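Local coordinates for protein intramolecular trans-sialidase (Macrobdella decora, PDB 3SLI) that cleaves sialic acid from sialoglycoconjugates by intramolecular trans-sialidation, releasing it as 2,7-anhydro-Neu5Ac, at residues L103-R108 against I672-G677. Residues are numbered along the deposited sequence; the frame is centred on the assembly and turned at random.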
loop_
_atom_site.group_PDB
_atom_site.type_symbol
_atom_site.label_atom_id
_atom_site.label_comp_id
_atom_site.label_asym_id
_atom_site.label_seq_id
_atom_site.Cartn_x
_atom_site.Cartn_y
_atom_site.Cartn_z
ATOM N N LEU A 103 4.640 -3.395 19.123
ATOM C CA LEU A 103 3.429 -3.428 19.924
ATOM C C LEU A 103 2.221 -3.813 19.084
ATOM O O LEU A 103 2.112 -3.420 17.923
ATOM C CB LEU A 103 3.228 -2.053 20.561
ATOM C CG LEU A 103 2.128 -1.857 21.597
ATOM C CD1 LEU A 103 2.680 -1.028 22.747
ATOM C CD2 LEU A 103 0.911 -1.191 20.951
ATOM N N TYR A 104 1.349 -4.627 19.668
ATOM C CA TYR A 104 0.128 -5.089 19.019
ATOM C C TYR A 104 -0.982 -5.139 20.062
ATOM O O TYR A 104 -0.861 -5.822 21.086
ATOM C CB TYR A 104 0.336 -6.470 18.425
ATOM C CG TYR A 104 -0.891 -7.045 17.763
ATOM C CD1 TYR A 104 -1.429 -6.465 16.609
ATOM C CD2 TYR A 104 -1.484 -8.207 18.253
ATOM C CE1 TYR A 104 -2.525 -7.039 15.958
ATOM C CE2 TYR A 104 -2.577 -8.788 17.611
ATOM C CZ TYR A 104 -3.086 -8.202 16.465
ATOM O OH TYR A 104 -4.138 -8.801 15.816
ATOM N N LYS A 105 -2.048 -4.389 19.804
ATOM C CA LYS A 105 -3.183 -4.305 20.708
ATOM C C LYS A 105 -2.786 -3.925 22.130
ATOM O O LYS A 105 -3.128 -4.603 23.101
ATOM C CB LYS A 105 -4.005 -5.590 20.653
ATOM C CG LYS A 105 -4.885 -5.636 19.424
ATOM C CD LYS A 105 -5.342 -7.028 19.117
ATOM C CE LYS A 105 -6.316 -7.020 17.962
ATOM N NZ LYS A 105 -7.631 -6.549 18.441
ATOM N N GLY A 106 -2.008 -2.851 22.226
ATOM C CA GLY A 106 -1.571 -2.336 23.510
ATOM C C GLY A 106 -0.428 -3.012 24.241
ATOM O O GLY A 106 0.033 -2.482 25.253
ATOM N N GLU A 107 0.054 -4.152 23.751
ATOM C CA GLU A 107 1.145 -4.836 24.440
ATOM C C GLU A 107 2.338 -5.210 23.578
ATOM O O GLU A 107 2.195 -5.450 22.375
ATOM C CB GLU A 107 0.612 -6.068 25.166
ATOM C CG GLU A 107 -0.453 -5.720 26.192
ATOM C CD GLU A 107 -0.941 -6.908 26.985
ATOM O OE1 GLU A 107 -0.936 -8.042 26.451
ATOM O OE2 GLU A 107 -1.342 -6.699 28.150
ATOM N N ARG A 108 3.519 -5.215 24.200
ATOM C CA ARG A 108 4.764 -5.576 23.524
ATOM C C ARG A 108 4.682 -7.060 23.180
ATOM O O ARG A 108 4.342 -7.884 24.033
ATOM C CB ARG A 108 5.969 -5.309 24.429
ATOM C CG ARG A 108 6.216 -3.836 24.750
ATOM C CD ARG A 108 6.767 -3.078 23.557
ATOM N NE ARG A 108 6.987 -1.666 23.868
ATOM C CZ ARG A 108 7.888 -0.893 23.269
ATOM N NH1 ARG A 108 8.672 -1.381 22.319
ATOM N NH2 ARG A 108 8.002 0.382 23.614
ATOM N N ILE A 672 -14.593 -1.559 20.011
ATOM C CA ILE A 672 -14.744 -0.178 20.462
ATOM C C ILE A 672 -14.119 -0.061 21.852
ATOM O O ILE A 672 -13.507 0.955 22.180
ATOM C CB ILE A 672 -16.232 0.282 20.466
ATOM C CG1 ILE A 672 -16.786 0.258 19.036
ATOM C CG2 ILE A 672 -16.361 1.703 21.039
ATOM C CD1 ILE A 672 -16.010 1.116 18.036
ATOM N N SER A 673 -14.231 -1.126 22.641
ATOM C CA SER A 673 -13.651 -1.168 23.982
ATOM C C SER A 673 -12.140 -0.889 23.895
ATOM O O SER A 673 -11.601 -0.063 24.641
ATOM C CB SER A 673 -13.896 -2.554 24.588
ATOM O OG SER A 673 -13.345 -2.687 25.883
ATOM N N GLU A 674 -11.473 -1.572 22.963
ATOM C CA GLU A 674 -10.039 -1.403 22.755
ATOM C C GLU A 674 -9.739 0.021 22.307
ATOM O O GLU A 674 -8.929 0.722 22.917
ATOM C CB GLU A 674 -9.525 -2.387 21.700
ATOM C CG GLU A 674 -9.551 -3.837 22.150
ATOM C CD GLU A 674 -8.997 -4.797 21.113
ATOM O OE1 GLU A 674 -9.689 -5.052 20.107
ATOM O OE2 GLU A 674 -7.872 -5.306 21.304
ATOM N N LEU A 675 -10.429 0.451 21.257
ATOM C CA LEU A 675 -10.251 1.786 20.691
ATOM C C LEU A 675 -10.422 2.940 21.689
ATOM O O LEU A 675 -9.707 3.942 21.596
ATOM C CB LEU A 675 -11.190 1.972 19.499
ATOM C CG LEU A 675 -10.705 1.742 18.064
ATOM C CD1 LEU A 675 -9.345 1.104 17.995
ATOM C CD2 LEU A 675 -11.734 0.949 17.310
ATOM N N THR A 676 -11.350 2.802 22.637
ATOM C CA THR A 676 -11.581 3.854 23.627
ATOM C C THR A 676 -10.668 3.734 24.845
ATOM O O THR A 676 -10.911 4.356 25.883
ATOM C CB THR A 676 -13.051 3.895 24.095
ATOM O OG1 THR A 676 -13.428 2.613 24.611
ATOM C CG2 THR A 676 -13.968 4.265 22.943
ATOM N N GLY A 677 -9.626 2.916 24.716
ATOM C CA GLY A 677 -8.682 2.725 25.803
ATOM C C GLY A 677 -9.298 2.047 27.008
ATOM O O GLY A 677 -8.669 1.939 28.059
#
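K105 NZ is gripped by both carboxylate oxygens of E674 and by the backbone carbonyl of K669. It lies 3.0 Å from E674 OE1 and 3.1 Å from E674 OE2, so the ammonium faces the mouth of the carboxylate. The bond to OE2 uses the syn lone pair, on the side of the other oxygen. OE1 also accepts from S671 N, which should help hold the carboxylate in its rotation. The lysine chain runs extended from CA to CE and bends at its last torsion (chi4 -77°), which turns NZ toward the acid. The side chains cross at an angle, and OE2 lies over the lysine methylenes, with K105 CG 3.5 Å from E674 OE2. On the other flank, K105 CD sits 3.5 Å above one face of the Y104 ring, offset toward the rim.

K105 stands in the type I' turn of a beta hairpin, Y104 to E107. E674 points out from the short C-terminal helix, where T676 OG1 and T676 N both bond to I672 O. L675 of that helix packs on strands 596-605 and 614-623. The contact therefore joins the lectin-like N-terminal domain to the C-terminal end of the catalytic propeller. It is one partly exposed ion pair. The K669 carbonyl should help aim the ammonium and the S671 N-H the carboxylate, so orientation probably matters as well as charge.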